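Sorting nexin-3 (Saccharomyces cerevisiae, PDB 1OCS) binds phosphatidylinositol 3-phosphate and helps retrieve late Golgi membrane proteins from the prevacuolar compartment by contacting their cytosolic tails. Local coordinates at residues 41-46 with 126-131; 56-61 with 117-122; 102-107 with 139-144; 133-138 with 153-158. One frame throughout, in Å; residues are numbered along the deposited sequence.

Contact 1. Residues 41-46 with 126-131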
loop_
_atom_site.group_PDB
_atom_site.type_symbol
_atom_site.label_atom_id
_atom_site.label_comp_id
_atom_site.label_asym_id
_atom_site.label_seq_id
_atom_site.Cartn_x
_atom_site.Cartn_y
_atom_site.Cartn_z
ATOM N N HIS A 41 -3.816 -7.091 -4.360
ATOM C CA HIS A 41 -4.808 -8.111 -4.653
ATOM C C HIS A 41 -4.845 -9.133 -3.521
ATOM O O HIS A 41 -4.376 -8.866 -2.416
ATOM C CB HIS A 41 -4.436 -8.805 -5.969
ATOM C CG HIS A 41 -3.252 -9.711 -5.852
ATOM N ND1 HIS A 41 -2.080 -9.325 -5.236
ATOM C CD2 HIS A 41 -3.070 -10.997 -6.232
ATOM C CE1 HIS A 41 -1.229 -10.335 -5.237
ATOM N NE2 HIS A 41 -1.806 -11.362 -5.836
ATOM N N ASN A 42 -5.413 -10.301 -3.801
ATOM C CA ASN A 42 -5.487 -11.377 -2.816
ATOM C C ASN A 42 -6.021 -10.931 -1.449
ATOM O O ASN A 42 -5.390 -11.167 -0.418
ATOM C CB ASN A 42 -4.098 -11.996 -2.638
ATOM C CG ASN A 42 -4.125 -13.287 -1.837
ATOM O OD1 ASN A 42 -3.123 -13.670 -1.230
ATOM N ND2 ASN A 42 -5.263 -13.975 -1.848
ATOM N N PRO A 43 -7.190 -10.277 -1.421
ATOM C CA PRO A 43 -7.719 -9.852 -0.123
ATOM C C PRO A 43 -8.087 -11.076 0.709
ATOM O O PRO A 43 -8.536 -12.091 0.167
ATOM C CB PRO A 43 -8.938 -9.017 -0.506
ATOM C CG PRO A 43 -9.405 -9.678 -1.773
ATOM C CD PRO A 43 -8.107 -9.906 -2.513
ATOM N N LYS A 44 -7.886 -10.989 2.018
ATOM C CA LYS A 44 -8.207 -12.098 2.906
ATOM C C LYS A 44 -8.795 -11.635 4.233
ATOM O O LYS A 44 -8.230 -10.776 4.911
ATOM C CB LYS A 44 -6.957 -12.941 3.186
ATOM C CG LYS A 44 -6.539 -13.852 2.036
ATOM C CD LYS A 44 -5.116 -14.390 2.222
ATOM C CE LYS A 44 -4.960 -15.212 3.495
ATOM N NZ LYS A 44 -3.532 -15.600 3.721
ATOM N N THR A 45 -9.939 -12.201 4.598
ATOM C CA THR A 45 -10.557 -11.874 5.870
ATOM C C THR A 45 -10.206 -13.023 6.795
ATOM O O THR A 45 -10.555 -14.178 6.539
ATOM C CB THR A 45 -12.073 -11.735 5.745
ATOM O OG1 THR A 45 -12.362 -10.552 4.995
ATOM C CG2 THR A 45 -12.723 -11.623 7.128
ATOM N N HIS A 46 -9.493 -12.698 7.865
ATOM C CA HIS A 46 -9.048 -13.687 8.827
ATOM C C HIS A 46 -10.096 -13.998 9.884
ATOM O O HIS A 46 -10.359 -13.198 10.782
ATOM C CB HIS A 46 -7.748 -13.195 9.453
ATOM C CG HIS A 46 -6.693 -12.891 8.437
ATOM N ND1 HIS A 46 -5.806 -13.841 7.977
ATOM C CD2 HIS A 46 -6.443 -11.767 7.722
ATOM C CE1 HIS A 46 -5.057 -13.316 7.024
ATOM N NE2 HIS A 46 -5.423 -12.059 6.850
ATOM N N GLU A 126 -14.225 -3.670 -3.629
ATOM C CA GLU A 126 -14.135 -2.263 -3.990
ATOM C C GLU A 126 -12.849 -1.672 -3.429
ATOM O O GLU A 126 -12.197 -0.861 -4.080
ATOM C CB GLU A 126 -15.353 -1.494 -3.466
ATOM C CG GLU A 126 -16.659 -1.903 -4.150
ATOM C CD GLU A 126 -17.853 -1.065 -3.719
ATOM O OE1 GLU A 126 -18.233 -1.122 -2.527
ATOM O OE2 GLU A 126 -18.412 -0.348 -4.580
ATOM N N ARG A 127 -12.477 -2.083 -2.221
ATOM C CA ARG A 127 -11.244 -1.592 -1.623
ATOM C C ARG A 127 -10.041 -2.151 -2.368
ATOM O O ARG A 127 -9.074 -1.435 -2.618
ATOM C CB ARG A 127 -11.159 -1.975 -0.144
ATOM C CG ARG A 127 -11.981 -1.063 0.737
ATOM C CD ARG A 127 -11.718 -1.268 2.219
ATOM N NE ARG A 127 -12.199 -0.105 2.958
ATOM C CZ ARG A 127 -12.191 0.013 4.279
ATOM N NH1 ARG A 127 -11.726 -0.972 5.038
ATOM N NH2 ARG A 127 -12.642 1.132 4.833
ATOM N N ARG A 128 -10.107 -3.430 -2.722
ATOM C CA ARG A 128 -9.011 -4.066 -3.443
ATOM C C ARG A 128 -8.728 -3.288 -4.728
ATOM O O ARG A 128 -7.596 -2.882 -4.979
ATOM C CB ARG A 128 -9.366 -5.509 -3.793
ATOM C CG ARG A 128 -8.192 -6.324 -4.304
ATOM C CD ARG A 128 -8.619 -7.234 -5.435
ATOM N NE ARG A 128 -9.022 -6.451 -6.595
ATOM C CZ ARG A 128 -9.519 -6.963 -7.715
ATOM N NH1 ARG A 128 -9.854 -6.157 -8.714
ATOM N NH2 ARG A 128 -9.686 -8.276 -7.835
ATOM N N GLN A 129 -9.768 -3.083 -5.537
ATOM C CA GLN A 129 -9.635 -2.353 -6.797
ATOM C C GLN A 129 -9.144 -0.934 -6.558
ATOM O O GLN A 129 -8.224 -0.470 -7.229
ATOM C CB GLN A 129 -10.976 -2.297 -7.539
ATOM C CG GLN A 129 -11.510 -3.653 -7.954
ATOM C CD GLN A 129 -12.800 -3.559 -8.749
ATOM O OE1 GLN A 129 -13.450 -4.571 -9.010
ATOM N NE2 GLN A 129 -13.172 -2.344 -9.143
ATOM N N GLY A 130 -9.768 -0.245 -5.608
ATOM C CA GLY A 130 -9.366 1.116 -5.310
ATOM C C GLY A 130 -7.927 1.196 -4.838
ATOM O O GLY A 130 -7.147 2.025 -5.318
ATOM N N LEU A 131 -7.566 0.332 -3.896
ATOM C CA LEU A 131 -6.205 0.328 -3.371
ATOM C C LEU A 131 -5.177 0.001 -4.453
ATOM O O LEU A 131 -4.076 0.551 -4.452
ATOM C CB LEU A 131 -6.086 -0.668 -2.216
ATOM C CG LEU A 131 -6.848 -0.291 -0.938
ATOM C CD1 LEU A 131 -6.754 -1.422 0.055
ATOM C CD2 LEU A 131 -6.280 0.988 -0.343
#
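The aliphatic part of Arg128 meets the strand at His41 and Pro43, and the closest pairs across the contact are carbon on carbon. CG of Arg128 lies 3.8 Å from CA of His41, against the strand backbone, while CD of Arg128 stands 4.0 Å from CD of Pro43 at the margin of the proline ring. The arginine leaves its helix with CG anti to the backbone N (chi1 -169°), which carries its methylenes across to the strand; bends at chi2 and chi3 then turn the charged end aside. The imidazole end of His41 leads away from the helix.

Polar groups are served by other partners. NH1 of Arg128 forms a salt bridge with Glu125, one turn back in the helix. Backbone hydrogen bonds tie His41 to Glu61 and Lys44 to Asp59 of the neighbouring strand. Arg127, the neighbour of Arg128 in the helix, belongs to the phosphatidylinositol 3-phosphate site; it makes a cation-pi contact with Tyr82 and donates NH2 to Gly111 O. Helix 121-139 laid against the three-stranded antiparallel sheet is the core layout of the PX domain.

Contact 2. Residues 56-61 with 117-122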
loop_
_atom_site.group_PDB
_atom_site.type_symbol
_atom_site.label_atom_id
_atom_site.label_comp_id
_atom_site.label_asym_id
_atom_site.label_seq_id
_atom_site.Cartn_x
_atom_site.Cartn_y
_atom_site.Cartn_z
ATOM N N MET A 56 -11.517 -10.481 14.102
ATOM C CA MET A 56 -11.659 -10.689 12.665
ATOM C C MET A 56 -11.201 -9.427 11.936
ATOM O O MET A 56 -11.512 -8.309 12.358
ATOM C CB MET A 56 -13.121 -11.004 12.330
ATOM C CG MET A 56 -13.408 -11.271 10.863
ATOM S SD MET A 56 -15.045 -12.017 10.638
ATOM C CE MET A 56 -16.071 -10.718 11.198
ATOM N N PHE A 57 -10.458 -9.604 10.847
ATOM C CA PHE A 57 -9.962 -8.465 10.085
ATOM C C PHE A 57 -9.572 -8.899 8.680
ATOM O O PHE A 57 -9.429 -10.094 8.408
ATOM C CB PHE A 57 -8.740 -7.856 10.790
ATOM C CG PHE A 57 -7.461 -8.644 10.597
ATOM C CD1 PHE A 57 -6.539 -8.275 9.617
ATOM C CD2 PHE A 57 -7.181 -9.755 11.388
ATOM C CE1 PHE A 57 -5.358 -8.999 9.431
ATOM C CE2 PHE A 57 -6.006 -10.487 11.211
ATOM C CZ PHE A 57 -5.090 -10.109 10.231
ATOM N N THR A 58 -9.412 -7.937 7.779
ATOM C CA THR A 58 -8.993 -8.285 6.432
ATOM C C THR A 58 -7.781 -7.471 6.011
ATOM O O THR A 58 -7.611 -6.312 6.407
ATOM C CB THR A 58 -10.137 -8.122 5.377
ATOM O OG1 THR A 58 -9.799 -7.096 4.445
ATOM C CG2 THR A 58 -11.455 -7.802 6.035
ATOM N N ASP A 59 -6.895 -8.105 5.259
ATOM C CA ASP A 59 -5.729 -7.398 4.767
ATOM C C ASP A 59 -5.551 -7.748 3.302
ATOM O O ASP A 59 -6.214 -8.655 2.785
ATOM C CB ASP A 59 -4.479 -7.711 5.604
ATOM C CG ASP A 59 -4.128 -9.184 5.633
ATOM O OD1 ASP A 59 -3.187 -9.523 6.378
ATOM O OD2 ASP A 59 -4.772 -9.992 4.926
ATOM N N TYR A 60 -4.681 -7.008 2.630
ATOM C CA TYR A 60 -4.454 -7.193 1.210
ATOM C C TYR A 60 -2.988 -7.423 0.919
ATOM O O TYR A 60 -2.117 -6.899 1.612
ATOM C CB TYR A 60 -4.929 -5.949 0.454
ATOM C CG TYR A 60 -6.331 -5.521 0.831
ATOM C CD1 TYR A 60 -6.593 -4.937 2.072
ATOM C CD2 TYR A 60 -7.403 -5.755 -0.028
ATOM C CE1 TYR A 60 -7.890 -4.603 2.454
ATOM C CE2 TYR A 60 -8.705 -5.423 0.342
ATOM C CZ TYR A 60 -8.941 -4.852 1.584
ATOM O OH TYR A 60 -10.227 -4.559 1.966
ATOM N N GLU A 61 -2.716 -8.208 -0.112
ATOM C CA GLU A 61 -1.341 -8.473 -0.485
ATOM C C GLU A 61 -0.842 -7.446 -1.498
ATOM O O GLU A 61 -1.547 -7.083 -2.442
ATOM C CB GLU A 61 -1.203 -9.875 -1.086
ATOM C CG GLU A 61 0.199 -10.180 -1.589
ATOM C CD GLU A 61 0.308 -11.560 -2.210
ATOM O OE1 GLU A 61 0.102 -12.551 -1.487
ATOM O OE2 GLU A 61 0.597 -11.650 -3.418
ATOM N N ASN A 117 -21.392 -3.278 5.232
ATOM C CA ASN A 117 -20.611 -4.134 6.127
ATOM C C ASN A 117 -19.167 -4.233 5.633
ATOM O O ASN A 117 -18.924 -4.678 4.515
ATOM C CB ASN A 117 -21.241 -5.531 6.176
ATOM C CG ASN A 117 -20.572 -6.450 7.186
ATOM O OD1 ASN A 117 -21.112 -7.505 7.521
ATOM N ND2 ASN A 117 -19.399 -6.065 7.670
ATOM N N ARG A 118 -18.217 -3.833 6.474
ATOM C CA ARG A 118 -16.804 -3.861 6.096
ATOM C C ARG A 118 -16.302 -5.232 5.648
ATOM O O ARG A 118 -15.298 -5.322 4.942
ATOM C CB ARG A 118 -15.927 -3.366 7.250
ATOM C CG ARG A 118 -15.785 -4.352 8.398
ATOM C CD ARG A 118 -14.710 -3.904 9.382
ATOM N NE ARG A 118 -15.026 -2.614 9.988
ATOM C CZ ARG A 118 -14.234 -1.549 9.930
ATOM N NH1 ARG A 118 -14.602 -0.416 10.512
ATOM N NH2 ARG A 118 -13.075 -1.612 9.286
ATOM N N PHE A 119 -16.985 -6.297 6.059
ATOM C CA PHE A 119 -16.566 -7.642 5.678
ATOM C C PHE A 119 -17.324 -8.221 4.491
ATOM O O PHE A 119 -17.129 -9.378 4.127
ATOM C CB PHE A 119 -16.666 -8.588 6.877
ATOM C CG PHE A 119 -15.733 -8.232 7.998
ATOM C CD1 PHE A 119 -16.225 -7.874 9.247
ATOM C CD2 PHE A 119 -14.353 -8.213 7.790
ATOM C CE1 PHE A 119 -15.359 -7.496 10.277
ATOM C CE2 PHE A 119 -13.482 -7.841 8.811
ATOM C CZ PHE A 119 -13.988 -7.480 10.058
ATOM N N SER A 120 -18.188 -7.417 3.880
ATOM C CA SER A 120 -18.940 -7.881 2.718
ATOM C C SER A 120 -18.003 -7.941 1.508
ATOM O O SER A 120 -17.027 -7.190 1.434
ATOM C CB SER A 120 -20.102 -6.932 2.421
ATOM O OG SER A 120 -19.630 -5.639 2.096
ATOM N N ASN A 121 -18.295 -8.841 0.574
ATOM C CA ASN A 121 -17.483 -8.982 -0.633
ATOM C C ASN A 121 -17.496 -7.667 -1.403
ATOM O O ASN A 121 -16.501 -7.271 -2.014
ATOM C CB ASN A 121 -18.041 -10.104 -1.514
ATOM C CG ASN A 121 -17.856 -11.480 -0.897
ATOM O OD1 ASN A 121 -18.493 -12.453 -1.311
ATOM N ND2 ASN A 121 -16.975 -11.570 0.092
ATOM N N GLU A 122 -18.638 -6.991 -1.352
ATOM C CA GLU A 122 -18.826 -5.720 -2.033
ATOM C C GLU A 122 -17.727 -4.746 -1.631
ATOM O O GLU A 122 -16.965 -4.268 -2.471
ATOM C CB GLU A 122 -20.180 -5.115 -1.650
ATOM C CG GLU A 122 -21.315 -6.124 -1.522
ATOM C CD GLU A 122 -22.502 -5.564 -0.748
ATOM O OE1 GLU A 122 -22.330 -5.211 0.440
ATOM O OE2 GLU A 122 -23.605 -5.474 -1.329
#
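Phe119 is the hub of this contact, its ring held between Met56 on one face and CG of its neighbour Arg118 on the other. The thioether of Met56 arches over the ring: SD is 4.5 Å from the centroid of the Phe119 ring and only 7° off its normal, a Met-aromatic contact. A bend at chi3 (64°) keeps the terminal methyl over the same face, where CE of Met56 comes within 3.4 Å of CE1 of Phe119 in a CH-pi contact. CG2 of Thr58 approaches from the side instead, near the ring plane, 3.4 Å from CD2 of Phe119. At the same edge CA of Phe57 stands 3.8 Å from CE2 of Phe119. With an alanine here, the Met56 thioether would probably lose its aromatic platform and a gap would open beside the Thr58 methyl.

The ring is presented by a type I turn from Asn117 to Ser120. Ser120 OG lies 2.7 Å from Asn117 O, which it grips together with Ser120 N. Ser120 is also the N-cap of helix 121-139, its OG accepting a weak bond from Val123 N. Facing away from the contact, Phe57 makes a cation-pi contact with the lipid-binding Arg81. A Met-aromatic contact thus joins the start of strand 57-66 of the PX domain to the turn leading into its long helix.

Contact 3. Residues 102-107 with 139-144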
loop_
_atom_site.group_PDB
_atom_site.type_symbol
_atom_site.label_atom_id
_atom_site.label_comp_id
_atom_site.label_asym_id
_atom_site.label_seq_id
_atom_site.Cartn_x
_atom_site.Cartn_y
_atom_site.Cartn_z
ATOM N N PRO A 102 6.411 21.005 -1.769
ATOM C CA PRO A 102 5.146 21.622 -1.359
ATOM C C PRO A 102 4.028 21.630 -2.401
ATOM O O PRO A 102 2.919 22.085 -2.115
ATOM C CB PRO A 102 5.572 23.033 -0.959
ATOM C CG PRO A 102 6.695 23.308 -1.908
ATOM C CD PRO A 102 7.479 22.020 -1.833
ATOM N N LYS A 103 4.309 21.133 -3.601
ATOM C CA LYS A 103 3.293 21.105 -4.647
ATOM C C LYS A 103 2.830 19.694 -5.015
ATOM O O LYS A 103 1.764 19.528 -5.608
ATOM C CB LYS A 103 3.798 21.836 -5.895
ATOM C CG LYS A 103 4.166 23.296 -5.638
ATOM C CD LYS A 103 4.388 24.068 -6.932
ATOM C CE LYS A 103 3.098 24.178 -7.734
ATOM N NZ LYS A 103 3.263 25.003 -8.963
ATOM N N VAL A 104 3.620 18.680 -4.667
ATOM C CA VAL A 104 3.246 17.301 -4.970
ATOM C C VAL A 104 2.002 16.937 -4.164
ATOM O O VAL A 104 1.955 17.147 -2.953
ATOM C CB VAL A 104 4.368 16.312 -4.608
ATOM C CG1 VAL A 104 3.914 14.889 -4.897
ATOM C CG2 VAL A 104 5.620 16.639 -5.396
ATOM N N MET A 105 0.997 16.388 -4.831
ATOM C CA MET A 105 -0.230 16.031 -4.141
ATOM C C MET A 105 -0.552 14.545 -4.176
ATOM O O MET A 105 -0.462 13.896 -5.214
ATOM C CB MET A 105 -1.388 16.841 -4.714
ATOM C CG MET A 105 -1.187 18.341 -4.550
ATOM S SD MET A 105 -2.735 19.229 -4.591
ATOM C CE MET A 105 -3.036 19.272 -6.358
ATOM N N VAL A 106 -0.926 14.011 -3.020
ATOM C CA VAL A 106 -1.260 12.602 -2.907
ATOM C C VAL A 106 -2.768 12.435 -2.955
ATOM O O VAL A 106 -3.496 13.065 -2.183
ATOM C CB VAL A 106 -0.736 12.011 -1.583
ATOM C CG1 VAL A 106 -1.103 10.526 -1.490
ATOM C CG2 VAL A 106 0.765 12.207 -1.489
ATOM N N PRO A 107 -3.258 11.579 -3.862
ATOM C CA PRO A 107 -4.692 11.318 -4.023
ATOM C C PRO A 107 -5.338 10.778 -2.755
ATOM O O PRO A 107 -4.667 10.176 -1.914
ATOM C CB PRO A 107 -4.738 10.270 -5.138
ATOM C CG PRO A 107 -3.492 10.520 -5.907
ATOM C CD PRO A 107 -2.474 10.802 -4.835
ATOM N N ALA A 139 3.041 4.740 -6.144
ATOM C CA ALA A 139 4.334 4.103 -6.374
ATOM C C ALA A 139 4.882 4.430 -7.757
ATOM O O ALA A 139 6.074 4.263 -8.015
ATOM C CB ALA A 139 4.213 2.580 -6.210
ATOM N N GLY A 140 4.008 4.893 -8.646
ATOM C CA GLY A 140 4.428 5.220 -9.996
ATOM C C GLY A 140 4.982 6.621 -10.187
ATOM O O GLY A 140 5.532 6.931 -11.245
ATOM N N HIS A 141 4.855 7.469 -9.171
ATOM C CA HIS A 141 5.342 8.840 -9.270
ATOM C C HIS A 141 6.866 8.893 -9.207
ATOM O O HIS A 141 7.473 8.446 -8.230
ATOM C CB HIS A 141 4.741 9.695 -8.153
ATOM C CG HIS A 141 4.940 11.165 -8.352
ATOM N ND1 HIS A 141 6.186 11.751 -8.370
ATOM C CD2 HIS A 141 4.050 12.163 -8.565
ATOM C CE1 HIS A 141 6.057 13.048 -8.587
ATOM N NE2 HIS A 141 4.772 13.324 -8.710
ATOM N N PRO A 142 7.506 9.462 -10.248
ATOM C CA PRO A 142 8.965 9.576 -10.336
ATOM C C PRO A 142 9.659 10.157 -9.111
ATOM O O PRO A 142 10.696 9.646 -8.690
ATOM C CB PRO A 142 9.174 10.444 -11.581
ATOM C CG PRO A 142 8.006 10.107 -12.428
ATOM C CD PRO A 142 6.871 10.094 -11.419
ATOM N N LEU A 143 9.100 11.219 -8.541
ATOM C CA LEU A 143 9.711 11.840 -7.373
ATOM C C LEU A 143 9.633 10.951 -6.134
ATOM O O LEU A 143 10.564 10.924 -5.328
ATOM C CB LEU A 143 9.068 13.206 -7.087
ATOM C CG LEU A 143 9.173 14.247 -8.215
ATOM C CD1 LEU A 143 8.660 15.597 -7.719
ATOM C CD2 LEU A 143 10.620 14.372 -8.685
ATOM N N LEU A 144 8.532 10.225 -5.971
ATOM C CA LEU A 144 8.407 9.345 -4.814
ATOM C C LEU A 144 9.350 8.155 -4.992
ATOM O O LEU A 144 9.957 7.681 -4.031
ATOM C CB LEU A 144 6.955 8.869 -4.641
ATOM C CG LEU A 144 5.900 9.987 -4.533
ATOM C CD1 LEU A 144 4.564 9.399 -4.130
ATOM C CD2 LEU A 144 6.341 11.031 -3.515
#
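Val104 has CG1 anti to its own amide nitrogen (chi1 178°) and CG2 anti to its carbonyl carbon, a fork whose prongs reach different partners, His141 and Leu143. Leu143 answers with CG anti to its carbonyl carbon (chi1 -60°), and an extended chi2 (-172°) then brings CD1 toward the valine. These partners sit at the capped N-terminus of helix 142-147, the short helix that follows the long one of the PX domain, and Val104 belongs to the irregular segment that runs into its proline-rich loop.

The valine and leucine side chains meet at an angle, CG2 of Val104 lying 4.0 Å from CD1 of Leu143. CG1 of Val104 comes to 4.2 Å from NE2 of His141, slanting onto the imidazole. This is a light apolar contact at the protein surface, with no hydrogen bond between the segments. Helix 93-98 adds a third wall, since Ile96 touches both Val104 and the buried Leu144. Farther along the loop, Pro107 O receives Arg89 NE and Val106 packs on Ile93 and Ile96.

His141 has a second task as the N-cap residue. Its ring reaches forward to the first helical turn and offers a ring nitrogen to a backbone amide; a neutral imidazole would then probably carry its proton on the other nitrogen, NE2. Leu143 N reaches His141 ND1 at 3.0 Å, only 8° out of the ring plane but with the bond itself bent to 138°.

Contact 4. Residues 133-138 with 153-158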
loop_
_atom_site.group_PDB
_atom_site.type_symbol
_atom_site.label_atom_id
_atom_site.label_comp_id
_atom_site.label_asym_id
_atom_site.label_seq_id
_atom_site.Cartn_x
_atom_site.Cartn_y
_atom_site.Cartn_z
ATOM N N THR A 133 -5.384 0.646 -7.721
ATOM C CA THR A 133 -5.239 1.847 -8.537
ATOM C C THR A 133 -4.453 2.929 -7.795
ATOM O O THR A 133 -3.567 3.568 -8.367
ATOM C CB THR A 133 -6.623 2.407 -8.935
ATOM O OG1 THR A 133 -7.295 1.455 -9.766
ATOM C CG2 THR A 133 -6.482 3.719 -9.693
ATOM N N TRP A 134 -4.779 3.123 -6.520
ATOM C CA TRP A 134 -4.114 4.126 -5.692
ATOM C C TRP A 134 -2.617 3.832 -5.567
ATOM O O TRP A 134 -1.781 4.719 -5.741
ATOM C CB TRP A 134 -4.739 4.142 -4.292
ATOM C CG TRP A 134 -4.283 5.283 -3.421
ATOM C CD1 TRP A 134 -4.760 6.561 -3.430
ATOM C CD2 TRP A 134 -3.267 5.243 -2.409
ATOM N NE1 TRP A 134 -4.110 7.318 -2.485
ATOM C CE2 TRP A 134 -3.188 6.535 -1.843
ATOM C CE3 TRP A 134 -2.415 4.237 -1.924
ATOM C CZ2 TRP A 134 -2.293 6.854 -0.813
ATOM C CZ3 TRP A 134 -1.523 4.553 -0.900
ATOM C CH2 TRP A 134 -1.471 5.854 -0.354
ATOM N N MET A 135 -2.288 2.579 -5.266
ATOM C CA MET A 135 -0.898 2.178 -5.093
ATOM C C MET A 135 -0.073 2.352 -6.366
ATOM O O MET A 135 1.071 2.797 -6.305
ATOM C CB MET A 135 -0.834 0.724 -4.618
ATOM C CG MET A 135 0.405 0.377 -3.818
ATOM S SD MET A 135 0.646 1.457 -2.376
ATOM C CE MET A 135 2.393 1.727 -2.481
ATOM N N GLN A 136 -0.647 2.008 -7.520
ATOM C CA GLN A 136 0.078 2.147 -8.781
ATOM C C GLN A 136 0.304 3.623 -9.089
ATOM O O GLN A 136 1.326 4.002 -9.663
ATOM C CB GLN A 136 -0.696 1.481 -9.926
ATOM C CG GLN A 136 -0.945 -0.010 -9.697
ATOM C CD GLN A 136 -1.571 -0.703 -10.889
ATOM O OE1 GLN A 136 -2.199 -0.066 -11.736
ATOM N NE2 GLN A 136 -1.416 -2.019 -10.953
ATOM N N SER A 137 -0.651 4.455 -8.687
ATOM C CA SER A 137 -0.560 5.891 -8.899
ATOM C C SER A 137 0.530 6.496 -8.009
ATOM O O SER A 137 1.358 7.291 -8.461
ATOM C CB SER A 137 -1.912 6.537 -8.589
ATOM O OG SER A 137 -1.841 7.941 -8.694
ATOM N N VAL A 138 0.533 6.110 -6.740
ATOM C CA VAL A 138 1.520 6.619 -5.802
ATOM C C VAL A 138 2.923 6.062 -6.054
ATOM O O VAL A 138 3.880 6.826 -6.168
ATOM C CB VAL A 138 1.098 6.316 -4.347
ATOM C CG1 VAL A 138 2.250 6.610 -3.387
ATOM C CG2 VAL A 138 -0.131 7.164 -3.989
ATOM N N ARG A 153 9.693 1.433 2.579
ATOM C CA ARG A 153 9.376 0.661 3.775
ATOM C C ARG A 153 7.982 0.050 3.700
ATOM O O ARG A 153 7.784 -1.106 4.076
ATOM C CB ARG A 153 9.487 1.537 5.027
ATOM C CG ARG A 153 9.427 0.745 6.333
ATOM C CD ARG A 153 9.825 1.609 7.525
ATOM N NE ARG A 153 8.678 2.246 8.169
ATOM C CZ ARG A 153 7.807 1.602 8.939
ATOM N NH1 ARG A 153 7.952 0.301 9.164
ATOM N NH2 ARG A 153 6.792 2.258 9.489
ATOM N N PHE A 154 7.015 0.823 3.214
ATOM C CA PHE A 154 5.637 0.341 3.104
ATOM C C PHE A 154 5.538 -0.874 2.194
ATOM O O PHE A 154 4.714 -1.768 2.409
ATOM C CB PHE A 154 4.728 1.435 2.554
ATOM C CG PHE A 154 3.274 1.042 2.503
ATOM C CD1 PHE A 154 2.553 0.843 3.681
ATOM C CD2 PHE A 154 2.625 0.870 1.280
ATOM C CE1 PHE A 154 1.206 0.480 3.642
ATOM C CE2 PHE A 154 1.279 0.506 1.232
ATOM C CZ PHE A 154 0.567 0.311 2.417
ATOM N N ILE A 155 6.378 -0.895 1.168
ATOM C CA ILE A 155 6.394 -1.989 0.206
ATOM C C ILE A 155 7.238 -3.189 0.650
ATOM O O ILE A 155 6.858 -4.333 0.419
ATOM C CB ILE A 155 6.924 -1.482 -1.163
ATOM C CG1 ILE A 155 5.874 -0.575 -1.815
ATOM C CG2 ILE A 155 7.299 -2.664 -2.068
ATOM C CD1 ILE A 155 6.379 0.173 -3.036
ATOM N N GLU A 156 8.368 -2.920 1.301
ATOM C CA GLU A 156 9.295 -3.973 1.715
ATOM C C GLU A 156 9.164 -4.627 3.090
ATOM O O GLU A 156 9.333 -5.839 3.212
ATOM C CB GLU A 156 10.737 -3.467 1.585
ATOM C CG GLU A 156 11.195 -3.211 0.159
ATOM C CD GLU A 156 12.667 -2.830 0.082
ATOM O OE1 GLU A 156 13.236 -2.886 -1.026
ATOM O OE2 GLU A 156 13.255 -2.475 1.127
ATOM N N ALA A 157 8.893 -3.838 4.122
ATOM C CA ALA A 157 8.810 -4.378 5.477
ATOM C C ALA A 157 7.750 -5.451 5.664
ATOM O O ALA A 157 6.642 -5.348 5.135
ATOM C CB ALA A 157 8.579 -3.243 6.473
ATOM N N GLU A 158 8.088 -6.492 6.415
ATOM C CA GLU A 158 7.120 -7.550 6.670
ATOM C C GLU A 158 5.972 -6.916 7.447
ATOM O O GLU A 158 4.802 -7.180 7.180
ATOM C CB GLU A 158 7.738 -8.676 7.497
ATOM C CG GLU A 158 6.737 -9.759 7.852
ATOM C CD GLU A 158 7.343 -10.885 8.659
ATOM O OE1 GLU A 158 6.581 -11.787 9.069
ATOM O OE2 GLU A 158 8.573 -10.870 8.884
#
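Met135 presents its sulfur to the rim of the Phe154 ring and not to a face: SD is 5.1 Å from the centroid of that ring and 78° off its normal. This edge-on Met-aromatic contact brings SD of Met135 to 3.8 Å from CE2 of Phe154. The methyl follows the same edge, with CE of Met135 3.9 Å from CD2 of Phe154. Bends at chi2 and chi3 curl the thioether, and chi3 (-138°) is away from a staggered value. CE of Met135 also lies 4.2 Å from CG1 of Ile155, whose side chain swings its end toward the long helix.

The three residues are buried where helix 121-139 and helix 149-156 of the PX domain enclose its hydrophobic core. Phe85 and Phe88 of helix 82-89 and Ile38 and Val40 of strand 36-46 also press on Met135. Losing the Met135 thioether to an alanine is likely to open a gap at the edge of the Phe154 ring and leave the Ile155 side chain without its methyl neighbour. The Phe154 ring has further partners: Phe88 stacks on it, Phe85 and Phe160 meet it edge-to-face, and Arg80 makes a cation-pi contact with it.

In the fold
Contacts 1, 2 and 4 share helix 121-139. Contacts 1 and 2, with centres about 7 Å apart, lie on adjacent strands and touch through His46, whose NE2 is 2.9 Å from Asp59 OD2. On the opposite side of the chain's centre, contact 3 has its centre about 28 Å from that of contact 2. Contact 4 lies deep between them, about 14 Å from contact 1 and 13 Å from contact 3, centre to centre; Pro107 O and Trp134 NE1, 3.0 Å apart, join contacts 3 and 4. Contacts 1 and 2 lie near the phosphatidylinositol 3-phosphate site: contact 1 holds Arg127, and the Phe57 side chain is about 3 Å from that of Arg81, nearest atoms.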